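Long-range contact in myosin-I heavy chain (Dictyostelium discoideum, PDB 5EJY), which is an actin-based class VII motor with ATPase activity, involved in the early steps of phagocytosis and adhesion, represented here by a MyTH4-FERM unit of its tail: residues S64-V76 / D120-T132. Sequence-based numbering, arbitrary orientation.
Sequences SKVLHYMNSNPLV and DLNIRVWELIHFT
Arg124 reaches from helix 119-133 across the C-terminal end of helix 53-70 and ties down the backbone where that helix runs out. Its CB rests on Met70 CA, and CG lies near Met70 O. The chain then bends at chi2 (-65°), which lays CD 3.5 Å from Tyr69 CE1, the two side chains crossing at about a right angle. At the tip, NH1 serves two carbonyls. Its bond to Ser72 O is short (2.6 Å) and fairly straight (162° at the hydrogen), with the acceptor in the guanidinium plane. The bond from NH1 to Tyr69 O (3.0 Å) is more bent, and this acceptor is tilted from that plane. NH2 adds a weak bond to Ser72 O and packs against Pro74 CG. Tyr69 O also accepts from Ser72 OG, so two donors grip this carbonyl at the helix end. Cutting Arg124 back to an alanine is likely to cost Ser72 O both guanidinium donors and Tyr69 O one of its two, leaving the turn after the helix less firmly held.

Beside this polar grip, Tyr69 fits as a knob among Arg124, Glu127, Leu128 and Phe131. One face of its ring is covered by Leu128 CD2, a CH-pi contact 3.9 Å from the ring centroid, while Phe131 turns an edge toward the ring in an offset edge-to-face pair. The hydroxyl donates to Glu127 OE1 (2.7 Å) from above the carboxylate plane; Glu127 OE2 is salt-bridged to Lys196 of helix 189-196. Met70 is the second knob, its SD 3.4 Å from Val125 CG2, beside Leu121 and Leu128. The axes of helices 64-70 and 120-132 approach to 9.3 Å, with 125° between their N-to-C directions, and meet through knobs-into-holes packing in the helical core of the MyTH4 domain.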
ATOM      1  N   SER A  64     -29.344   9.919  10.463  1.00 29.18           N
ATOM      2  CA  SER A  64     -29.017  11.224  11.037  1.00 31.65           C
ATOM      3  C   SER A  64     -27.667  11.750  10.541  1.00 35.32           C
ATOM      4  O   SER A  64     -27.527  12.950  10.287  1.00 33.24           O
ATOM      5  CB  SER A  64     -29.044  11.175  12.566  1.00 34.26           C
ATOM      6  OG  SER A  64     -30.305  10.711  13.018  1.00 43.87           O
ATOM      7  N   LYS A  65     -26.679  10.866  10.400  1.00 29.10           N
ATOM      8  CA  LYS A  65     -25.378  11.281   9.869  1.00 31.45           C
ATOM      9  C   LYS A  65     -25.466  11.710   8.400  1.00 29.19           C
ATOM     10  O   LYS A  65     -24.812  12.670   7.985  1.00 29.49           O
ATOM     11  CB  LYS A  65     -24.320  10.178  10.021  1.00 28.68           C
ATOM     12  CG  LYS A  65     -24.114   9.663  11.433  1.00 33.25           C
ATOM     13  CD  LYS A  65     -23.671  10.746  12.399  1.00 38.77           C
ATOM     14  CE  LYS A  65     -23.321  10.128  13.754  1.00 42.17           C
ATOM     15  NZ  LYS A  65     -23.221  11.140  14.840  1.00 46.11           N
ATOM     16  N   VAL A  66     -26.260  10.984   7.617  1.00 28.76           N
ATOM     17  CA  VAL A  66     -26.533  11.370   6.233  1.00 28.61           C
ATOM     18  C   VAL A  66     -27.127  12.783   6.179  1.00 31.98           C
ATOM     19  O   VAL A  66     -26.626  13.658   5.472  1.00 28.78           O
ATOM     20  CB  VAL A  66     -27.499  10.371   5.543  1.00 26.92           C
ATOM     21  CG1 VAL A  66     -27.919  10.881   4.156  1.00 27.82           C
ATOM     22  CG2 VAL A  66     -26.864   8.972   5.443  1.00 23.52           C
ATOM     23  N   LEU A  67     -28.192  13.006   6.937  1.00 30.64           N
ATOM     24  CA  LEU A  67     -28.806  14.328   6.993  1.00 34.02           C
ATOM     25  C   LEU A  67     -27.782  15.383   7.386  1.00 35.89           C
ATOM     26  O   LEU A  67     -27.732  16.467   6.797  1.00 35.34           O
ATOM     27  CB  LEU A  67     -29.966  14.337   7.986  1.00 32.46           C
ATOM     28  CG  LEU A  67     -31.193  13.539   7.550  1.00 36.92           C
ATOM     29  CD1 LEU A  67     -32.249  13.521   8.647  1.00 39.37           C
ATOM     30  CD2 LEU A  67     -31.745  14.113   6.269  1.00 36.65           C
ATOM     31  N   HIS A  68     -26.970  15.064   8.392  1.00 34.71           N
ATOM     32  CA  HIS A  68     -25.952  16.002   8.857  1.00 37.61           C
ATOM     33  C   HIS A  68     -24.961  16.385   7.758  1.00 37.58           C
ATOM     34  O   HIS A  68     -24.601  17.554   7.624  1.00 41.38           O
ATOM     35  CB  HIS A  68     -25.203  15.438  10.058  1.00 37.31           C
ATOM     36  CG  HIS A  68     -24.306  16.428  10.724  1.00 44.61           C
ATOM     37  ND1 HIS A  68     -22.987  16.601  10.358  1.00 46.96           N
ATOM     38  CD2 HIS A  68     -24.538  17.311  11.723  1.00 43.98           C
ATOM     39  CE1 HIS A  68     -22.445  17.541  11.111  1.00 48.72           C
ATOM     40  NE2 HIS A  68     -23.366  17.991  11.944  1.00 49.10           N
ATOM     41  N   TYR A  69     -24.506  15.404   6.980  1.00 38.81           N
ATOM     42  CA  TYR A  69     -23.552  15.687   5.906  1.00 36.98           C
ATOM     43  C   TYR A  69     -24.225  16.484   4.800  1.00 33.64           C
ATOM     44  O   TYR A  69     -23.643  17.421   4.254  1.00 36.19           O
ATOM     45  CB  TYR A  69     -22.941  14.404   5.329  1.00 29.44           C
ATOM     46  CG  TYR A  69     -21.955  14.667   4.209  1.00 27.09           C
ATOM     47  CD1 TYR A  69     -22.355  14.629   2.880  1.00 26.18           C
ATOM     48  CD2 TYR A  69     -20.626  14.953   4.483  1.00 31.91           C
ATOM     49  CE1 TYR A  69     -21.451  14.876   1.847  1.00 30.01           C
ATOM     50  CE2 TYR A  69     -19.721  15.206   3.463  1.00 30.78           C
ATOM     51  CZ  TYR A  69     -20.132  15.163   2.155  1.00 28.85           C
ATOM     52  OH  TYR A  69     -19.227  15.412   1.150  1.00 30.63           O
ATOM     53  N   MET A  70     -25.454  16.103   4.467  1.00 35.27           N
ATOM     54  CA  MET A  70     -26.208  16.786   3.424  1.00 35.54           C
ATOM     55  C   MET A  70     -26.415  18.264   3.745  1.00 34.10           C
ATOM     56  O   MET A  70     -26.366  19.109   2.858  1.00 36.43           O
ATOM     57  CB  MET A  70     -27.564  16.118   3.224  1.00 36.69           C
ATOM     58  CG  MET A  70     -27.479  14.766   2.570  1.00 34.07           C
ATOM     59  SD  MET A  70     -29.079  13.982   2.468  1.00 36.91           S
ATOM     60  CE  MET A  70     -30.019  15.236   1.578  1.00 26.49           C
ATOM     61  N   ASN A  71     -26.624  18.553   5.023  1.00 39.05           N
ATOM     62  CA  ASN A  71     -26.977  19.890   5.484  1.00 44.51           C
ATOM     63  C   ASN A  71     -25.782  20.734   5.902  1.00 45.87           C
ATOM     64  O   ASN A  71     -25.945  21.892   6.282  1.00 48.26           O
ATOM     65  CB  ASN A  71     -27.948  19.783   6.668  1.00 41.34           C
ATOM     66  CG  ASN A  71     -29.311  19.269   6.253  1.00 43.25           C
ATOM     67  OD1 ASN A  71     -29.727  19.449   5.109  1.00 38.51           O
ATOM     68  ND2 ASN A  71     -30.014  18.628   7.179  1.00 40.04           N
ATOM     69  N   SER A  72     -24.581  20.165   5.844  1.00 42.02           N
ATOM     70  CA  SER A  72     -23.422  20.841   6.421  1.00 45.86           C
ATOM     71  C   SER A  72     -22.874  21.938   5.517  1.00 45.52           C
ATOM     72  O   SER A  72     -22.981  21.868   4.295  1.00 47.30           O
ATOM     73  CB  SER A  72     -22.318  19.840   6.812  1.00 45.90           C
ATOM     74  OG  SER A  72     -21.756  19.226   5.668  1.00 46.92           O
ATOM     75  N   ASN A  73     -22.295  22.959   6.141  1.00 55.17           N
ATOM     76  CA  ASN A  73     -21.754  24.108   5.421  1.00 63.27           C
ATOM     77  C   ASN A  73     -20.460  23.773   4.685  1.00 56.47           C
ATOM     78  O   ASN A  73     -19.527  23.232   5.276  1.00 60.52           O
ATOM     79  CB  ASN A  73     -21.531  25.277   6.390  1.00 64.83           C
ATOM     80  CG  ASN A  73     -20.799  26.444   5.746  1.00 67.45           C
ATOM     81  OD1 ASN A  73     -20.967  26.724   4.558  1.00 64.42           O
ATOM     82  ND2 ASN A  73     -19.976  27.132   6.534  1.00 69.41           N
ATOM     83  N   PRO A  74     -20.407  24.097   3.388  1.00 61.52           N
ATOM     84  CA  PRO A  74     -19.221  23.890   2.550  1.00 63.63           C
ATOM     85  C   PRO A  74     -17.950  24.482   3.163  1.00 63.73           C
ATOM     86  O   PRO A  74     -16.846  24.097   2.780  1.00 64.70           O
ATOM     87  CB  PRO A  74     -19.577  24.640   1.265  1.00 65.37           C
ATOM     88  CG  PRO A  74     -21.066  24.585   1.203  1.00 61.50           C
ATOM     89  CD  PRO A  74     -21.533  24.668   2.625  1.00 61.03           C
ATOM     90  N   LEU A  75     -18.103  25.411   4.102  1.00 66.76           N
ATOM     91  CA  LEU A  75     -16.957  26.065   4.727  1.00 65.19           C
ATOM     92  C   LEU A  75     -16.223  25.142   5.697  1.00 64.67           C
ATOM     93  O   LEU A  75     -15.007  25.242   5.869  1.00 63.70           O
ATOM     94  N   VAL A  76     -16.963  24.240   6.331  1.00 64.63           N
ATOM     95  CA  VAL A  76     -16.359  23.324   7.292  1.00 61.33           C
ATOM     96  C   VAL A  76     -15.342  22.419   6.600  1.00 58.32           C
ATOM     97  O   VAL A  76     -14.295  22.100   7.164  1.00 61.71           O
ATOM     98  CB  VAL A  76     -17.420  22.465   8.003  1.00 59.19           C
ATOM     99  CG1 VAL A  76     -16.813  21.774   9.223  1.00 54.34           C
ATOM    100  CG2 VAL A  76     -18.607  23.325   8.409  1.00 62.52           C
ATOM    101  N   ASP A 120     -28.065  21.502  -4.373  1.00 37.41           N
ATOM    102  CA  ASP A 120     -26.891  21.355  -3.508  1.00 41.74           C
ATOM    103  C   ASP A 120     -26.989  20.134  -2.596  1.00 39.32           C
ATOM    104  O   ASP A 120     -25.981  19.522  -2.265  1.00 36.81           O
ATOM    105  CB  ASP A 120     -26.659  22.602  -2.650  1.00 39.94           C
ATOM    106  CG  ASP A 120     -26.010  23.742  -3.423  1.00 54.09           C
ATOM    107  OD1 ASP A 120     -25.513  23.508  -4.547  1.00 56.47           O
ATOM    108  OD2 ASP A 120     -25.991  24.875  -2.893  1.00 53.11           O
ATOM    109  N   LEU A 121     -28.201  19.791  -2.180  1.00 38.07           N
ATOM    110  CA  LEU A 121     -28.398  18.616  -1.346  1.00 36.03           C
ATOM    111  C   LEU A 121     -28.202  17.343  -2.160  1.00 39.93           C
ATOM    112  O   LEU A 121     -27.562  16.392  -1.692  1.00 32.13           O
ATOM    113  CB  LEU A 121     -29.780  18.624  -0.696  1.00 39.33           C
ATOM    114  CG  LEU A 121     -30.059  19.783   0.262  1.00 43.74           C
ATOM    115  CD1 LEU A 121     -31.414  19.607   0.926  1.00 43.44           C
ATOM    116  CD2 LEU A 121     -28.962  19.898   1.306  1.00 41.27           C
ATOM    117  N   ASN A 122     -28.754  17.329  -3.373  1.00 33.97           N
ATOM    118  CA  ASN A 122     -28.615  16.183  -4.269  1.00 35.30           C
ATOM    119  C   ASN A 122     -27.128  15.929  -4.495  1.00 36.62           C
ATOM    120  O   ASN A 122     -26.670  14.787  -4.520  1.00 31.62           O
ATOM    121  CB  ASN A 122     -29.331  16.448  -5.602  1.00 35.17           C
ATOM    122  CG  ASN A 122     -29.882  15.172  -6.259  1.00 41.41           C
ATOM    123  OD1 ASN A 122     -30.438  14.303  -5.586  1.00 44.42           O
ATOM    124  ND2 ASN A 122     -29.737  15.069  -7.583  1.00 41.64           N
ATOM    125  N   ILE A 123     -26.373  17.012  -4.641  1.00 29.91           N
ATOM    126  CA  ILE A 123     -24.930  16.927  -4.827  1.00 34.58           C
ATOM    127  C   ILE A 123     -24.233  16.275  -3.626  1.00 31.40           C
ATOM    128  O   ILE A 123     -23.351  15.432  -3.795  1.00 30.87           O
ATOM    129  CB  ILE A 123     -24.333  18.317  -5.092  1.00 35.27           C
ATOM    130  CG1 ILE A 123     -24.729  18.788  -6.496  1.00 38.18           C
ATOM    131  CG2 ILE A 123     -22.823  18.301  -4.952  1.00 34.55           C
ATOM    132  CD1 ILE A 123     -24.146  20.137  -6.874  1.00 42.48           C
ATOM    133  N   ARG A 124     -24.625  16.674  -2.420  1.00 34.75           N
ATOM    134  CA  ARG A 124     -24.099  16.062  -1.200  1.00 31.07           C
ATOM    135  C   ARG A 124     -24.414  14.572  -1.099  1.00 31.44           C
ATOM    136  O   ARG A 124     -23.559  13.778  -0.678  1.00 28.18           O
ATOM    137  CB  ARG A 124     -24.637  16.783   0.036  1.00 31.93           C
ATOM    138  CG  ARG A 124     -23.985  18.130   0.276  1.00 40.36           C
ATOM    139  CD  ARG A 124     -22.513  17.949   0.596  1.00 40.30           C
ATOM    140  NE  ARG A 124     -21.812  19.223   0.692  1.00 45.97           N
ATOM    141  CZ  ARG A 124     -21.981  20.087   1.687  1.00 51.74           C
ATOM    142  NH1 ARG A 124     -22.834  19.810   2.665  1.00 50.62           N
ATOM    143  NH2 ARG A 124     -21.303  21.230   1.703  1.00 55.92           N
ATOM    144  N   VAL A 125     -25.637  14.187  -1.454  1.00 26.92           N
ATOM    145  CA  VAL A 125     -26.002  12.775  -1.387  1.00 27.85           C
ATOM    146  C   VAL A 125     -25.164  11.983  -2.383  1.00 29.35           C
ATOM    147  O   VAL A 125     -24.728  10.883  -2.082  1.00 23.90           O
ATOM    148  CB  VAL A 125     -27.497  12.499  -1.676  1.00 34.43           C
ATOM    149  CG1 VAL A 125     -27.782  10.997  -1.534  1.00 30.27           C
ATOM    150  CG2 VAL A 125     -28.382  13.285  -0.736  1.00 31.60           C
ATOM    151  N   TRP A 126     -24.927  12.547  -3.565  1.00 25.92           N
ATOM    152  CA  TRP A 126     -24.142  11.833  -4.573  1.00 26.53           C
ATOM    153  C   TRP A 126     -22.650  11.720  -4.198  1.00 27.09           C
ATOM    154  O   TRP A 126     -21.988  10.740  -4.554  1.00 23.23           O
ATOM    155  CB  TRP A 126     -24.368  12.410  -5.978  1.00 24.91           C
ATOM    156  CG  TRP A 126     -25.607  11.833  -6.603  1.00 25.77           C
ATOM    157  CD1 TRP A 126     -26.861  12.397  -6.644  1.00 25.97           C
ATOM    158  CD2 TRP A 126     -25.726  10.550  -7.222  1.00 24.41           C
ATOM    159  NE1 TRP A 126     -27.738  11.547  -7.270  1.00 22.32           N
ATOM    160  CE2 TRP A 126     -27.069  10.406  -7.635  1.00 24.90           C
ATOM    161  CE3 TRP A 126     -24.824   9.509  -7.475  1.00 24.27           C
ATOM    162  CZ2 TRP A 126     -27.528   9.265  -8.293  1.00 28.84           C
ATOM    163  CZ3 TRP A 126     -25.278   8.379  -8.120  1.00 22.26           C
ATOM    164  CH2 TRP A 126     -26.620   8.263  -8.529  1.00 25.32           C
ATOM    165  N   GLU A 127     -22.144  12.699  -3.457  1.00 25.84           N
ATOM    166  CA  GLU A 127     -20.825  12.576  -2.833  1.00 24.55           C
ATOM    167  C   GLU A 127     -20.783  11.399  -1.848  1.00 25.10           C
ATOM    168  O   GLU A 127     -19.814  10.640  -1.832  1.00 23.00           O
ATOM    169  CB  GLU A 127     -20.437  13.863  -2.114  1.00 27.07           C
ATOM    170  CG  GLU A 127     -20.105  15.033  -3.066  1.00 29.02           C
ATOM    171  CD  GLU A 127     -19.980  16.366  -2.347  1.00 30.95           C
ATOM    172  OE1 GLU A 127     -20.207  16.403  -1.122  1.00 30.81           O
ATOM    173  OE2 GLU A 127     -19.666  17.381  -3.010  1.00 33.74           O
ATOM    174  N   LEU A 128     -21.823  11.277  -1.019  1.00 22.65           N
ATOM    175  CA  LEU A 128     -21.967  10.141  -0.110  1.00 26.33           C
ATOM    176  C   LEU A 128     -22.030   8.820  -0.850  1.00 23.90           C
ATOM    177  O   LEU A 128     -21.420   7.838  -0.432  1.00 23.73           O
ATOM    178  CB  LEU A 128     -23.225  10.281   0.746  1.00 23.34           C
ATOM    179  CG  LEU A 128     -23.206  11.397   1.788  1.00 27.24           C
ATOM    180  CD1 LEU A 128     -24.557  11.494   2.510  1.00 27.64           C
ATOM    181  CD2 LEU A 128     -22.069  11.161   2.790  1.00 28.77           C
ATOM    182  N   ILE A 129     -22.798   8.786  -1.935  1.00 20.66           N
ATOM    183  CA  ILE A 129     -22.882   7.589  -2.758  1.00 22.79           C
ATOM    184  C   ILE A 129     -21.483   7.196  -3.239  1.00 22.82           C
ATOM    185  O   ILE A 129     -21.090   6.027  -3.189  1.00 21.17           O
ATOM    186  CB  ILE A 129     -23.862   7.814  -3.949  1.00 23.59           C
ATOM    187  CG1 ILE A 129     -25.312   7.652  -3.471  1.00 22.55           C
ATOM    188  CG2 ILE A 129     -23.606   6.832  -5.066  1.00 21.24           C
ATOM    189  CD1 ILE A 129     -26.378   8.207  -4.494  1.00 22.37           C
ATOM    190  N   HIS A 130     -20.725   8.187  -3.686  1.00 20.05           N
ATOM    191  CA  HIS A 130     -19.391   7.955  -4.219  1.00 21.35           C
ATOM    192  C   HIS A 130     -18.420   7.496  -3.109  1.00 20.74           C
ATOM    193  O   HIS A 130     -17.627   6.577  -3.325  1.00 20.68           O
ATOM    194  CB  HIS A 130     -18.901   9.231  -4.919  1.00 18.68           C
ATOM    195  CG  HIS A 130     -17.656   9.045  -5.730  1.00 20.47           C
ATOM    196  ND1 HIS A 130     -16.973  10.102  -6.290  1.00 19.97           N
ATOM    197  CD2 HIS A 130     -16.962   7.929  -6.062  1.00 21.64           C
ATOM    198  CE1 HIS A 130     -15.912   9.647  -6.931  1.00 24.37           C
ATOM    199  NE2 HIS A 130     -15.880   8.334  -6.807  1.00 20.89           N
ATOM    200  N   PHE A 131     -18.500   8.110  -1.924  1.00 20.37           N
ATOM    201  CA  PHE A 131     -17.675   7.668  -0.783  1.00 21.19           C
ATOM    202  C   PHE A 131     -17.975   6.203  -0.493  1.00 21.63           C
ATOM    203  O   PHE A 131     -17.075   5.417  -0.204  1.00 19.89           O
ATOM    204  CB  PHE A 131     -17.999   8.442   0.502  1.00 21.59           C
ATOM    205  CG  PHE A 131     -17.748   9.930   0.423  1.00 21.53           C
ATOM    206  CD1 PHE A 131     -16.688  10.441  -0.309  1.00 24.34           C
ATOM    207  CD2 PHE A 131     -18.566  10.809   1.119  1.00 22.13           C
ATOM    208  CE1 PHE A 131     -16.456  11.805  -0.365  1.00 25.90           C
ATOM    209  CE2 PHE A 131     -18.350  12.188   1.059  1.00 28.81           C
ATOM    210  CZ  PHE A 131     -17.297  12.686   0.311  1.00 26.85           C
ATOM    211  N   THR A 132     -19.255   5.846  -0.542  1.00 19.93           N
ATOM    212  CA  THR A 132     -19.683   4.510  -0.148  1.00 20.19           C
ATOM    213  C   THR A 132     -19.225   3.491  -1.176  1.00 20.78           C
ATOM    214  O   THR A 132     -18.685   2.452  -0.817  1.00 19.45           O
ATOM    215  CB  THR A 132     -21.230   4.445   0.051  1.00 19.93           C
ATOM    216  OG1 THR A 132     -21.612   5.441   1.001  1.00 20.81           O
ATOM    217  CG2 THR A 132     -21.662   3.066   0.580  1.00 21.76           C
TER